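Local coordinates for Mlr6093 protein (Mesorhizobium loti, PDB 2QJ8), which probably acts as a zinc-dependent hydrolase of the aspartoacylase family, cleaving an ester bond or the carbon-nitrogen bond of a linear amide, at residues 7-12 / 21-26; 37-42 / 78-83; 47-52 / 129-134; 108-113 / 121-126. All coordinates share one frame; numbering follows the deposited sequence. Where two conformers were deposited one is given.

Interaction 1. Residues 7-12 / 21-26; sequences HLTFDL and HLVVPK
His7 and Leu8 pair with Val23 and Leu22 in the beta hairpin of strands 7-8 and 16-24. His7 faces Val23 as a hydrogen-bonded pair, and Leu8 faces Leu22 as a non-hydrogen-bonded pair. The amide of Val23 donates to His7 O at 2.9 Å, and the N-H points almost straight at the oxygen. The return bond from His7 N to Val23 O is long and weak.

The atoms of Val23 meet the His7 ring in turn. CB sits over one ring face, 4.0 Å from the centroid and offset toward the rim. This is a CH-pi contact. CG1 lies against CE1 of the ring. CG2 reaches NE2 and also touches CG2 of Thr9, whose side chain crosses at about a right angle. The ring can lie alongside Val23 because chi1 of His7 is 59°, which sets CG between the backbone N and the carbonyl carbon. Its ND1 is bonded to Ala5 O.

On the other face, CD2 of Leu8 packs on CB and CD1 of Leu22. Leu22 continues inward onto Ala125, Ile126 and Leu129 of helix 118-129.

Beyond the strand pair, Thr9 keeps hold of His21 at two points. Thr9 N donates to His21 O, and His21 N donates to the hydroxyl OG1 of Thr9 at 2.9 Å. The His21 ring also joins the dimer contact, through NE2 to Gly291 O of the second subunit. A water joins the two side chains, 2.6 Å from Thr9 OG1 and 2.8 Å from His21 ND1, at the edge of the imidazole and in its plane.

Interaction 2. Residues 37-42 / 78-83; sequences VFSCNR and CGRIII
The guanidinium of Arg80 has the amide nitrogen ND2 of Asn41 at its edge and in its plane. The two flat groups stand 80° apart, and ND2 is 3.8 Å from Arg80 NH2. Each has its polar partner outside the pair: Arg80 NH2 forms a salt bridge with Asp13, while Asn41 bonds through OD1 to Gly43 N and through ND2 to Leu12 O. The Phe38 ring meets CD1 of Ile83 obliquely, with CD2 of the ring 3.8 Å away.

Strands 37-42 and 79-83 run antiparallel, with their axes 4.7 Å apart. This pair attaches strand 33-42 to strand 79-84, which in turn runs parallel to strand 47-52. Phe38 and Ile83 exchange two backbone hydrogen bonds, and so do Cys40 and Ile81. Arg42 N adds a bond to Gly79 O at 2.8 Å.

Phe38, Cys40, Ile81 and Ile83 share one face, where Ile83 packs on helix 60-75 and Phe38 reaches Leu293 of the second subunit. Ser39, Asn41, Arg80 and Ile82 share the other. CG2 of Ile82 also meets CG1 of Val37 at 3.7 Å. The Arg80 chain starts extended, with CG anti to the backbone N (chi1 -169°), and passes Ser39 OG at CG and CD.

On the Ser39 face, apolar packing near Val37 gives way to amide and guanidinium groups near Asn41, where Asp13 probably balances the charge of Arg80.

Interaction 3. Residues 47-52 / 129-134; sequences SLLITG and LLLPVV
Apolar packing carries most of this contact, and Leu49 is its main side chain. CD1 of Leu49 meets CD1 of Leu130 at 4.0 Å, the two side chains crossing at about a right angle. The other branch of Leu49, CD2, lies 3.8 Å from CD2 of Leu131. Nearer the backbone, CB of Leu49 rests on CG2 of Val134. One leucine therefore touches three residues of the turn, a different one with each branch and a third with its root. Its CG is anti to the backbone N (chi1 172°), which carries the two methyls past Val134 to the leucines.

Val134 also packs on the strand backbone. Val134 CG1 sits 3.7 Å from Leu48 C. Leu49 N is 3.8 Å from the same methyl, Val134 CG1.

Strand 47-52 belongs to the central sheet of the catalytic domain, whose family falls in the clan of zinc exopeptidases. It runs parallel to strand 79-84 on one side and to strand 136-144 on the other. Residues 129-134 form the turn that leads from helix 118-129 into strand 136-144. A short 3-10 segment shapes this turn, with Val133 N bonded to Leu130 O.

No hydrogen bond joins the two segments directly. At the start of the strand, Ser47 packs closely on the backbone of the turn. Its side chain points to the turn, and Ser47 CB comes 3.4 Å from Val133 O. Ser47 OG is the same distance from CA of Val134 and accepts a hydrogen bond from the next amide, Asp135 N.

Interaction 4. Residues 108-113 / 121-126; sequences RVFPGR and RIADAI
The loop 108-113 turns past helix 118-129 through a cis peptide before Pro111 and a positive phi at Gly112 (59°), and the bond from Gly112 N to Val109 O closes the turn. The Phe110 ring lies against the helix. CB of Ala123 sits over one ring face, 3.8 Å from the centroid and only 17° off the normal, a clear CH-pi contact. CG2 of Ile126 meets the ring in its plane at the edge, 3.7 Å from CE2. CG2 of Val109 also touches the Ala123 methyl, at 3.9 Å.

No direct hydrogen bond crosses the contact. A water instead donates to Pro111 O at 2.6 Å and to Asp124 OD1 at 2.9 Å. Asp124 has CG anti to the backbone N (chi1 -180°). Its CB packs against the backbone of Arg113, OD1 takes the water, and OD2 forms a salt bridge with Arg128.

The helix is enclosed on more than one side. Phe110 and Pro111 also touch helix 190-197. Ala125, Ile126 and Arg121 reach strand 16-24.

Interactions 2 and 3 are the closest of the four, with centres 9 Å apart. They share the sheet: Ile82 N probably bonds to Leu48 O at 2.8 Å, and Ile50 N to Ile82 O at 2.9 Å. Interaction 1 extends that sheet at the edge and meets interaction 2 where Leu12 O is 3.2 Å from Asn41 ND2. Pro25 O ties interaction 1 to Arg121 of interaction 4. Interaction 4 is nested within the loop closed by interaction 3, and Leu131 N probably bonds to Ile126 O. Interactions 2 and 4 do not touch, their nearest atoms about 8 Å apart. No metal lies in these contacts.

Interaction 1. Residues 7-12 / 21-26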
loop_
_atom_site.group_PDB
_atom_site.type_symbol
_atom_site.label_atom_id
_atom_site.label_comp_id
_atom_site.label_asym_id
_atom_site.label_seq_id
_atom_site.Cartn_x
_atom_site.Cartn_y
_atom_site.Cartn_z
ATOM N N HIS A 7 -7.024 -33.453 -2.244
ATOM C CA HIS A 7 -8.314 -33.744 -2.851
ATOM C C HIS A 7 -9.261 -32.595 -2.635
ATOM O O HIS A 7 -9.019 -31.745 -1.774
ATOM C CB HIS A 7 -8.876 -35.022 -2.213
ATOM C CG HIS A 7 -9.054 -34.905 -0.741
ATOM N ND1 HIS A 7 -8.016 -35.095 0.145
ATOM C CD2 HIS A 7 -10.126 -34.544 -0.002
ATOM C CE1 HIS A 7 -8.450 -34.861 1.370
ATOM N NE2 HIS A 7 -9.725 -34.522 1.308
ATOM N N LEU A 8 -10.323 -32.569 -3.436
ATOM C CA LEU A 8 -11.411 -31.630 -3.289
ATOM C C LEU A 8 -12.462 -32.321 -2.425
ATOM O O LEU A 8 -12.651 -33.529 -2.512
ATOM C CB LEU A 8 -12.017 -31.262 -4.643
ATOM C CG LEU A 8 -11.114 -30.504 -5.633
ATOM C CD1 LEU A 8 -11.782 -30.389 -6.967
ATOM C CD2 LEU A 8 -10.753 -29.122 -5.101
ATOM N N THR A 9 -13.154 -31.540 -1.604
ATOM C CA THR A 9 -14.197 -32.060 -0.729
ATOM C C THR A 9 -15.553 -32.227 -1.432
ATOM O O THR A 9 -16.508 -32.651 -0.796
ATOM C CB THR A 9 -14.360 -31.177 0.479
ATOM O OG1 THR A 9 -14.780 -29.877 0.054
ATOM C CG2 THR A 9 -13.050 -31.108 1.245
ATOM N N PHE A 10 -15.622 -31.907 -2.733
ATOM C CA PHE A 10 -16.822 -32.012 -3.520
ATOM C C PHE A 10 -16.424 -32.497 -4.922
ATOM O O PHE A 10 -15.256 -32.529 -5.274
ATOM C CB PHE A 10 -17.527 -30.648 -3.578
ATOM C CG PHE A 10 -16.721 -29.564 -4.303
ATOM C CD1 PHE A 10 -15.702 -28.898 -3.665
ATOM C CD2 PHE A 10 -17.013 -29.219 -5.619
ATOM C CE1 PHE A 10 -14.986 -27.913 -4.324
ATOM C CE2 PHE A 10 -16.286 -28.247 -6.283
ATOM C CZ PHE A 10 -15.269 -27.598 -5.636
ATOM N N ASP A 11 -17.434 -32.826 -5.712
ATOM C CA ASP A 11 -17.281 -33.325 -7.039
ATOM C C ASP A 11 -17.415 -32.183 -8.053
ATOM O O ASP A 11 -18.449 -31.528 -8.078
ATOM C CB ASP A 11 -18.372 -34.386 -7.253
ATOM C CG ASP A 11 -18.337 -35.019 -8.631
ATOM O OD1 ASP A 11 -17.366 -34.847 -9.402
ATOM O OD2 ASP A 11 -19.309 -35.720 -8.933
ATOM N N LEU A 12 -16.372 -31.957 -8.867
ATOM C CA LEU A 12 -16.386 -30.935 -9.948
ATOM C C LEU A 12 -17.444 -31.210 -11.021
ATOM O O LEU A 12 -17.953 -30.268 -11.627
ATOM C CB LEU A 12 -15.015 -30.797 -10.634
ATOM C CG LEU A 12 -13.859 -30.188 -9.854
ATOM C CD1 LEU A 12 -12.488 -30.392 -10.588
ATOM C CD2 LEU A 12 -14.146 -28.735 -9.588
ATOM N N HIS A 21 -13.801 -27.205 -0.486
ATOM C CA HIS A 21 -12.378 -26.939 -0.232
ATOM C C HIS A 21 -11.438 -27.857 -0.975
ATOM O O HIS A 21 -11.808 -28.978 -1.325
ATOM C CB HIS A 21 -12.078 -27.097 1.252
ATOM C CG HIS A 21 -12.852 -26.164 2.118
ATOM N ND1 HIS A 21 -14.129 -26.439 2.538
ATOM C CD2 HIS A 21 -12.542 -24.945 2.615
ATOM C CE1 HIS A 21 -14.579 -25.427 3.251
ATOM N NE2 HIS A 21 -13.630 -24.515 3.322
ATOM N N LEU A 22 -10.226 -27.339 -1.199
ATOM C CA LEU A 22 -9.079 -28.091 -1.707
ATOM C C LEU A 22 -8.209 -28.342 -0.476
ATOM O O LEU A 22 -7.683 -27.400 0.138
ATOM C CB LEU A 22 -8.319 -27.292 -2.771
ATOM C CG LEU A 22 -6.987 -27.857 -3.309
ATOM C CD1 LEU A 22 -7.138 -29.269 -3.886
ATOM C CD2 LEU A 22 -6.475 -26.894 -4.386
ATOM N N VAL A 23 -8.030 -29.617 -0.140
ATOM C CA VAL A 23 -7.288 -30.015 1.025
ATOM C C VAL A 23 -5.847 -30.272 0.637
ATOM O O VAL A 23 -5.585 -31.066 -0.257
ATOM C CB VAL A 23 -7.949 -31.225 1.707
ATOM C CG1 VAL A 23 -7.136 -31.682 2.901
ATOM C CG2 VAL A 23 -9.399 -30.835 2.132
ATOM N N VAL A 24 -4.937 -29.517 1.263
ATOM C CA VAL A 24 -3.506 -29.653 1.061
ATOM C C VAL A 24 -3.060 -30.462 2.265
ATOM O O VAL A 24 -3.138 -29.956 3.378
ATOM C CB VAL A 24 -2.800 -28.282 1.011
ATOM C CG1 VAL A 24 -1.308 -28.456 0.703
ATOM C CG2 VAL A 24 -3.478 -27.385 -0.011
ATOM N N PRO A 25 -2.599 -31.715 2.064
ATOM C CA PRO A 25 -2.215 -32.541 3.217
ATOM C C PRO A 25 -1.148 -31.934 4.115
ATOM O O PRO A 25 -0.405 -31.042 3.712
ATOM C CB PRO A 25 -1.684 -33.828 2.570
ATOM C CG PRO A 25 -2.335 -33.870 1.266
ATOM C CD PRO A 25 -2.405 -32.455 0.805
ATOM N N LYS A 26 -1.120 -32.420 5.349
ATOM C CA LYS A 26 -0.091 -32.118 6.307
ATOM C C LYS A 26 1.278 -32.529 5.702
ATOM O O LYS A 26 1.365 -33.393 4.827
ATOM C CB LYS A 26 -0.362 -32.914 7.604
ATOM C CG LYS A 26 0.751 -32.888 8.616
ATOM C CD LYS A 26 0.465 -33.650 9.839
ATOM C CE LYS A 26 1.623 -33.511 10.812
HETATM O O HOH W 1 -15.858 -28.606 2.089
#

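Interaction 2. Residues 37-42 / 78-83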
loop_
_atom_site.group_PDB
_atom_site.type_symbol
_atom_site.label_atom_id
_atom_site.label_comp_id
_atom_site.label_asym_id
_atom_site.label_seq_id
_atom_site.Cartn_x
_atom_site.Cartn_y
_atom_site.Cartn_z
ATOM N N VAL A 37 -12.990 -23.292 -2.380
ATOM C CA VAL A 37 -13.101 -23.367 -3.821
ATOM C C VAL A 37 -14.582 -23.253 -4.203
ATOM O O VAL A 37 -15.473 -23.779 -3.513
ATOM C CB VAL A 37 -12.519 -24.717 -4.358
ATOM C CG1 VAL A 37 -12.750 -24.864 -5.876
ATOM C CG2 VAL A 37 -11.046 -24.829 -4.029
ATOM N N PHE A 38 -14.828 -22.524 -5.275
ATOM C CA PHE A 38 -16.134 -22.364 -5.873
ATOM C C PHE A 38 -16.053 -23.000 -7.259
ATOM O O PHE A 38 -15.026 -22.865 -7.935
ATOM C CB PHE A 38 -16.446 -20.883 -5.998
ATOM C CG PHE A 38 -17.509 -20.549 -7.006
ATOM C CD1 PHE A 38 -18.835 -20.468 -6.632
ATOM C CD2 PHE A 38 -17.162 -20.243 -8.330
ATOM C CE1 PHE A 38 -19.804 -20.109 -7.554
ATOM C CE2 PHE A 38 -18.121 -19.899 -9.251
ATOM C CZ PHE A 38 -19.436 -19.833 -8.874
ATOM N N SER A 39 -17.105 -23.703 -7.675
ATOM C CA SER A 39 -17.165 -24.214 -9.040
ATOM C C SER A 39 -18.597 -24.062 -9.593
ATOM O O SER A 39 -19.560 -24.345 -8.888
ATOM C CB SER A 39 -16.662 -25.642 -9.105
ATOM O OG SER A 39 -16.722 -26.119 -10.429
ATOM N N CYS A 40 -18.722 -23.538 -10.815
ATOM C CA CYS A 40 -20.029 -23.381 -11.477
ATOM C C CYS A 40 -19.962 -24.184 -12.765
ATOM O O CYS A 40 -19.241 -23.838 -13.668
ATOM C CB CYS A 40 -20.361 -21.928 -11.727
ATOM S SG CYS A 40 -22.068 -21.624 -12.331
ATOM N N ASN A 41 -20.684 -25.292 -12.795
ATOM C CA ASN A 41 -20.703 -26.196 -13.914
ATOM C C ASN A 41 -22.015 -26.042 -14.690
ATOM O O ASN A 41 -23.045 -26.485 -14.214
ATOM C CB ASN A 41 -20.553 -27.605 -13.354
ATOM C CG ASN A 41 -20.487 -28.680 -14.417
ATOM O OD1 ASN A 41 -20.732 -28.457 -15.595
ATOM N ND2 ASN A 41 -20.148 -29.870 -13.983
ATOM N N ARG A 42 -21.942 -25.422 -15.876
ATOM C CA ARG A 42 -23.089 -25.247 -16.755
ATOM C C ARG A 42 -22.982 -26.100 -18.034
ATOM O O ARG A 42 -23.369 -25.669 -19.108
ATOM C CB ARG A 42 -23.276 -23.766 -17.097
ATOM C CG ARG A 42 -23.511 -22.852 -15.940
ATOM C CD ARG A 42 -24.736 -23.266 -15.156
ATOM N NE ARG A 42 -25.125 -22.297 -14.145
ATOM C CZ ARG A 42 -25.947 -22.540 -13.125
ATOM N NH1 ARG A 42 -26.492 -23.739 -12.925
ATOM N NH2 ARG A 42 -26.227 -21.568 -12.274
ATOM N N CYS A 78 -22.393 -21.142 -19.897
ATOM C CA CYS A 78 -21.980 -22.496 -20.236
ATOM C C CYS A 78 -20.615 -22.802 -19.636
ATOM O O CYS A 78 -20.039 -21.959 -18.935
ATOM C CB CYS A 78 -21.921 -22.644 -21.767
ATOM S SG CYS A 78 -20.644 -21.644 -22.574
ATOM N N GLY A 79 -20.136 -24.019 -19.888
ATOM C CA GLY A 79 -18.813 -24.458 -19.462
ATOM C C GLY A 79 -18.632 -24.624 -17.972
ATOM O O GLY A 79 -19.602 -24.788 -17.242
ATOM N N ARG A 80 -17.374 -24.568 -17.527
ATOM C CA ARG A 80 -17.053 -24.701 -16.133
ATOM C C ARG A 80 -16.016 -23.640 -15.708
ATOM O O ARG A 80 -14.994 -23.491 -16.345
ATOM C CB ARG A 80 -16.526 -26.115 -15.820
ATOM C CG ARG A 80 -16.423 -26.408 -14.284
ATOM C CD ARG A 80 -15.604 -27.661 -14.021
ATOM N NE ARG A 80 -16.348 -28.862 -14.359
ATOM C CZ ARG A 80 -15.838 -30.054 -14.678
ATOM N NH1 ARG A 80 -14.526 -30.270 -14.805
ATOM N NH2 ARG A 80 -16.690 -31.047 -14.935
ATOM N N ILE A 81 -16.325 -22.929 -14.624
ATOM C CA ILE A 81 -15.450 -21.916 -14.028
ATOM C C ILE A 81 -15.174 -22.316 -12.600
ATOM O O ILE A 81 -16.103 -22.509 -11.807
ATOM C CB ILE A 81 -16.050 -20.486 -14.059
ATOM C CG1 ILE A 81 -16.309 -20.076 -15.501
ATOM C CG2 ILE A 81 -15.047 -19.506 -13.355
ATOM C CD1 ILE A 81 -17.056 -18.747 -15.688
ATOM N N ILE A 82 -13.895 -22.505 -12.282
ATOM C CA ILE A 82 -13.471 -22.832 -10.937
ATOM C C ILE A 82 -12.775 -21.568 -10.400
ATOM O O ILE A 82 -12.044 -20.920 -11.131
ATOM C CB ILE A 82 -12.460 -24.049 -10.906
ATOM C CG1 ILE A 82 -13.059 -25.315 -11.554
ATOM C CG2 ILE A 82 -12.059 -24.341 -9.494
ATOM C CD1 ILE A 82 -12.007 -26.486 -11.749
ATOM N N ILE A 83 -13.038 -21.206 -9.138
ATOM C CA ILE A 83 -12.418 -20.016 -8.513
ATOM C C ILE A 83 -11.861 -20.338 -7.141
ATOM O O ILE A 83 -12.565 -20.960 -6.326
ATOM C CB ILE A 83 -13.407 -18.805 -8.361
ATOM C CG1 ILE A 83 -14.033 -18.419 -9.706
ATOM C CG2 ILE A 83 -12.679 -17.571 -7.778
ATOM C CD1 ILE A 83 -15.182 -17.340 -9.651
#

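Interaction 3. Residues 47-52 / 129-134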
loop_
_atom_site.group_PDB
_atom_site.type_symbol
_atom_site.label_atom_id
_atom_site.label_comp_id
_atom_site.label_asym_id
_atom_site.label_seq_id
_atom_site.Cartn_x
_atom_site.Cartn_y
_atom_site.Cartn_z
ATOM N N SER A 47 -13.462 -24.094 -20.260
ATOM C CA SER A 47 -13.074 -24.376 -18.882
ATOM C C SER A 47 -12.070 -23.295 -18.447
ATOM O O SER A 47 -11.149 -22.968 -19.184
ATOM C CB SER A 47 -12.438 -25.744 -18.758
ATOM O OG SER A 47 -11.350 -25.820 -19.653
ATOM N N LEU A 48 -12.230 -22.810 -17.231
ATOM C CA LEU A 48 -11.439 -21.710 -16.694
ATOM C C LEU A 48 -11.196 -21.828 -15.207
ATOM O O LEU A 48 -12.114 -22.137 -14.457
ATOM C CB LEU A 48 -12.212 -20.393 -16.927
ATOM C CG LEU A 48 -11.567 -19.094 -16.393
ATOM C CD1 LEU A 48 -10.279 -18.774 -17.161
ATOM C CD2 LEU A 48 -12.540 -17.922 -16.409
ATOM N N LEU A 49 -9.956 -21.578 -14.786
ATOM C CA LEU A 49 -9.619 -21.447 -13.389
ATOM C C LEU A 49 -9.273 -19.990 -13.169
ATOM O O LEU A 49 -8.493 -19.434 -13.929
ATOM C CB LEU A 49 -8.390 -22.272 -13.015
ATOM C CG LEU A 49 -7.800 -22.085 -11.612
ATOM C CD1 LEU A 49 -8.795 -22.478 -10.477
ATOM C CD2 LEU A 49 -6.527 -22.917 -11.553
ATOM N N ILE A 50 -9.814 -19.403 -12.111
ATOM C CA ILE A 50 -9.477 -18.063 -11.661
ATOM C C ILE A 50 -8.856 -18.137 -10.270
ATOM O O ILE A 50 -9.476 -18.628 -9.312
ATOM C CB ILE A 50 -10.721 -17.121 -11.602
ATOM C CG1 ILE A 50 -11.524 -17.233 -12.888
ATOM C CG2 ILE A 50 -10.282 -15.670 -11.297
ATOM C CD1 ILE A 50 -12.593 -16.203 -13.011
ATOM N N THR A 51 -7.640 -17.611 -10.144
ATOM C CA THR A 51 -6.901 -17.618 -8.899
ATOM C C THR A 51 -6.633 -16.185 -8.375
ATOM O O THR A 51 -6.418 -15.264 -9.156
ATOM C CB THR A 51 -5.555 -18.368 -9.022
ATOM O OG1 THR A 51 -4.731 -17.784 -10.033
ATOM C CG2 THR A 51 -5.743 -19.845 -9.334
ATOM N N GLY A 52 -6.691 -16.027 -7.049
ATOM C CA GLY A 52 -6.279 -14.791 -6.360
ATOM C C GLY A 52 -5.384 -15.148 -5.194
ATOM O O GLY A 52 -5.261 -16.315 -4.838
ATOM N N LEU A 129 -5.229 -31.417 -8.971
ATOM C CA LEU A 129 -6.693 -31.360 -8.940
ATOM C C LEU A 129 -7.412 -30.332 -9.795
ATOM O O LEU A 129 -8.572 -30.553 -10.156
ATOM C CB LEU A 129 -7.145 -31.192 -7.485
ATOM C CG LEU A 129 -6.793 -32.442 -6.663
ATOM C CD1 LEU A 129 -6.554 -32.127 -5.242
ATOM C CD2 LEU A 129 -7.901 -33.489 -6.859
ATOM N N LEU A 130 -6.779 -29.201 -10.077
ATOM C CA LEU A 130 -7.471 -28.112 -10.796
ATOM C C LEU A 130 -6.926 -27.871 -12.186
ATOM O O LEU A 130 -7.699 -27.796 -13.133
ATOM C CB LEU A 130 -7.423 -26.832 -9.968
ATOM C CG LEU A 130 -7.999 -26.875 -8.541
ATOM C CD1 LEU A 130 -7.855 -25.466 -7.910
ATOM C CD2 LEU A 130 -9.464 -27.295 -8.495
ATOM N N LEU A 131 -5.606 -27.830 -12.325
ATOM C CA LEU A 131 -4.989 -27.586 -13.631
ATOM C C LEU A 131 -5.369 -28.556 -14.739
ATOM O O LEU A 131 -5.567 -28.106 -15.860
ATOM C CB LEU A 131 -3.465 -27.467 -13.526
ATOM C CG LEU A 131 -2.943 -26.324 -12.666
ATOM C CD1 LEU A 131 -1.442 -26.225 -12.894
ATOM C CD2 LEU A 131 -3.640 -25.017 -12.986
ATOM N N PRO A 132 -5.477 -29.875 -14.436
ATOM C CA PRO A 132 -5.826 -30.807 -15.517
ATOM C C PRO A 132 -7.248 -30.649 -16.133
ATOM O O PRO A 132 -7.458 -31.061 -17.271
ATOM C CB PRO A 132 -5.650 -32.181 -14.864
ATOM C CG PRO A 132 -4.750 -31.934 -13.670
ATOM C CD PRO A 132 -5.246 -30.610 -13.175
ATOM N N VAL A 133 -8.164 -30.006 -15.419
ATOM C CA VAL A 133 -9.515 -29.802 -15.900
ATOM C C VAL A 133 -9.779 -28.437 -16.549
ATOM O O VAL A 133 -10.925 -28.169 -16.932
ATOM C CB VAL A 133 -10.535 -30.120 -14.795
ATOM C CG1 VAL A 133 -10.199 -31.471 -14.211
ATOM C CG2 VAL A 133 -10.567 -29.050 -13.689
ATOM N N VAL A 134 -8.751 -27.589 -16.698
ATOM C CA VAL A 134 -8.941 -26.285 -17.334
ATOM C C VAL A 134 -7.992 -26.028 -18.506
ATOM O O VAL A 134 -6.891 -26.533 -18.548
ATOM C CB VAL A 134 -8.923 -25.120 -16.304
ATOM C CG1 VAL A 134 -10.023 -25.354 -15.242
ATOM C CG2 VAL A 134 -7.539 -24.956 -15.651
#

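Interaction 4. Residues 108-113 / 121-126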
loop_
_atom_site.group_PDB
_atom_site.type_symbol
_atom_site.label_atom_id
_atom_site.label_comp_id
_atom_site.label_asym_id
_atom_site.label_seq_id
_atom_site.Cartn_x
_atom_site.Cartn_y
_atom_site.Cartn_z
ATOM N N ARG A 108 6.327 -19.206 -8.077
ATOM C CA ARG A 108 7.579 -19.707 -8.682
ATOM C C ARG A 108 7.894 -21.174 -8.397
ATOM O O ARG A 108 8.717 -21.760 -9.119
ATOM C CB ARG A 108 8.843 -18.834 -8.461
ATOM C CG ARG A 108 9.229 -18.524 -7.044
ATOM C CD ARG A 108 10.725 -18.172 -6.844
ATOM N NE ARG A 108 10.943 -17.406 -5.602
ATOM C CZ ARG A 108 10.910 -17.885 -4.345
ATOM N NH1 ARG A 108 10.652 -19.174 -4.068
ATOM N NH2 ARG A 108 11.102 -17.041 -3.327
ATOM N N VAL A 109 7.232 -21.796 -7.410
ATOM C CA VAL A 109 7.486 -23.228 -7.101
ATOM C C VAL A 109 6.625 -24.244 -7.877
ATOM O O VAL A 109 6.903 -25.431 -7.789
ATOM C CB VAL A 109 7.398 -23.531 -5.590
ATOM C CG1 VAL A 109 8.261 -22.533 -4.805
ATOM C CG2 VAL A 109 5.979 -23.529 -5.120
ATOM N N PHE A 110 5.609 -23.807 -8.633
ATOM C CA PHE A 110 4.773 -24.735 -9.445
ATOM C C PHE A 110 5.642 -25.583 -10.367
ATOM O O PHE A 110 6.612 -25.068 -10.892
ATOM C CB PHE A 110 3.715 -24.010 -10.309
ATOM C CG PHE A 110 2.380 -23.844 -9.635
ATOM C CD1 PHE A 110 2.225 -22.902 -8.627
ATOM C CD2 PHE A 110 1.293 -24.585 -10.036
ATOM C CE1 PHE A 110 1.020 -22.716 -7.995
ATOM C CE2 PHE A 110 0.059 -24.414 -9.439
ATOM C CZ PHE A 110 -0.086 -23.474 -8.400
ATOM N N PRO A 111 5.302 -26.880 -10.559
ATOM C CA PRO A 111 4.146 -27.612 -10.055
ATOM C C PRO A 111 4.286 -28.183 -8.619
ATOM O O PRO A 111 3.485 -29.023 -8.227
ATOM C CB PRO A 111 4.017 -28.728 -11.097
ATOM C CG PRO A 111 5.458 -29.107 -11.326
ATOM C CD PRO A 111 6.213 -27.790 -11.284
ATOM N N GLY A 112 5.261 -27.733 -7.837
ATOM C CA GLY A 112 5.486 -28.269 -6.492
ATOM C C GLY A 112 5.781 -29.761 -6.394
ATOM O O GLY A 112 6.198 -30.391 -7.368
ATOM N N ARG A 113 5.601 -30.302 -5.186
ATOM C CA ARG A 113 5.752 -31.711 -4.885
ATOM C C ARG A 113 4.974 -32.042 -3.604
ATOM O O ARG A 113 4.895 -31.234 -2.694
ATOM C CB ARG A 113 7.225 -32.157 -4.769
ATOM C CG ARG A 113 8.099 -31.553 -3.678
ATOM C CD ARG A 113 9.521 -32.152 -3.804
ATOM N NE ARG A 113 10.525 -31.591 -2.895
ATOM C CZ ARG A 113 10.959 -32.118 -1.734
ATOM N NH1 ARG A 113 10.483 -33.264 -1.236
ATOM N NH2 ARG A 113 11.906 -31.474 -1.035
ATOM N N ARG A 121 3.510 -28.133 -1.457
ATOM C CA ARG A 121 2.296 -28.965 -1.328
ATOM C C ARG A 121 1.050 -28.232 -1.846
ATOM O O ARG A 121 0.167 -28.869 -2.434
ATOM C CB ARG A 121 2.069 -29.459 0.111
ATOM C CG ARG A 121 3.233 -30.286 0.668
ATOM C CD ARG A 121 2.867 -31.076 1.945
ATOM N NE ARG A 121 2.411 -30.221 3.041
ATOM C CZ ARG A 121 3.185 -29.457 3.806
ATOM N NH1 ARG A 121 4.486 -29.393 3.619
ATOM N NH2 ARG A 121 2.645 -28.739 4.776
ATOM N N ILE A 122 0.969 -26.910 -1.634
ATOM C CA ILE A 122 -0.147 -26.119 -2.175
ATOM C C ILE A 122 -0.123 -26.174 -3.702
ATOM O O ILE A 122 -1.158 -26.436 -4.323
ATOM C CB ILE A 122 -0.148 -24.638 -1.697
ATOM C CG1 ILE A 122 -0.378 -24.577 -0.167
ATOM C CG2 ILE A 122 -1.293 -23.803 -2.458
ATOM C CD1 ILE A 122 -0.001 -23.279 0.476
ATOM N N ALA A 123 1.063 -25.946 -4.275
ATOM C CA ALA A 123 1.278 -25.952 -5.723
ATOM C C ALA A 123 0.946 -27.341 -6.303
ATOM O O ALA A 123 0.260 -27.427 -7.314
ATOM C CB ALA A 123 2.718 -25.532 -6.060
ATOM N N ASP A 124 1.407 -28.405 -5.641
ATOM C CA ASP A 124 1.086 -29.783 -6.007
ATOM C C ASP A 124 -0.417 -30.106 -6.002
ATOM O O ASP A 124 -0.877 -30.780 -6.920
ATOM C CB ASP A 124 1.832 -30.738 -5.091
ATOM C CG ASP A 124 1.555 -32.186 -5.410
ATOM O OD1 ASP A 124 1.991 -32.672 -6.463
ATOM O OD2 ASP A 124 0.874 -32.820 -4.599
ATOM N N ALA A 125 -1.164 -29.591 -5.007
ATOM C CA ALA A 125 -2.602 -29.799 -4.879
ATOM C C ALA A 125 -3.366 -29.154 -6.019
ATOM O O ALA A 125 -4.266 -29.775 -6.568
ATOM C CB ALA A 125 -3.125 -29.226 -3.536
ATOM N N ILE A 126 -3.000 -27.916 -6.362
ATOM C CA ILE A 126 -3.615 -27.162 -7.463
ATOM C C ILE A 126 -3.301 -27.833 -8.804
ATOM O O ILE A 126 -4.173 -27.935 -9.682
ATOM C CB ILE A 126 -3.142 -25.662 -7.458
ATOM C CG1 ILE A 126 -3.697 -24.934 -6.218
ATOM C CG2 ILE A 126 -3.570 -24.933 -8.727
ATOM C CD1 ILE A 126 -2.977 -23.623 -5.882
HETATM O O HOH W 2 3.149 -31.569 -8.842
#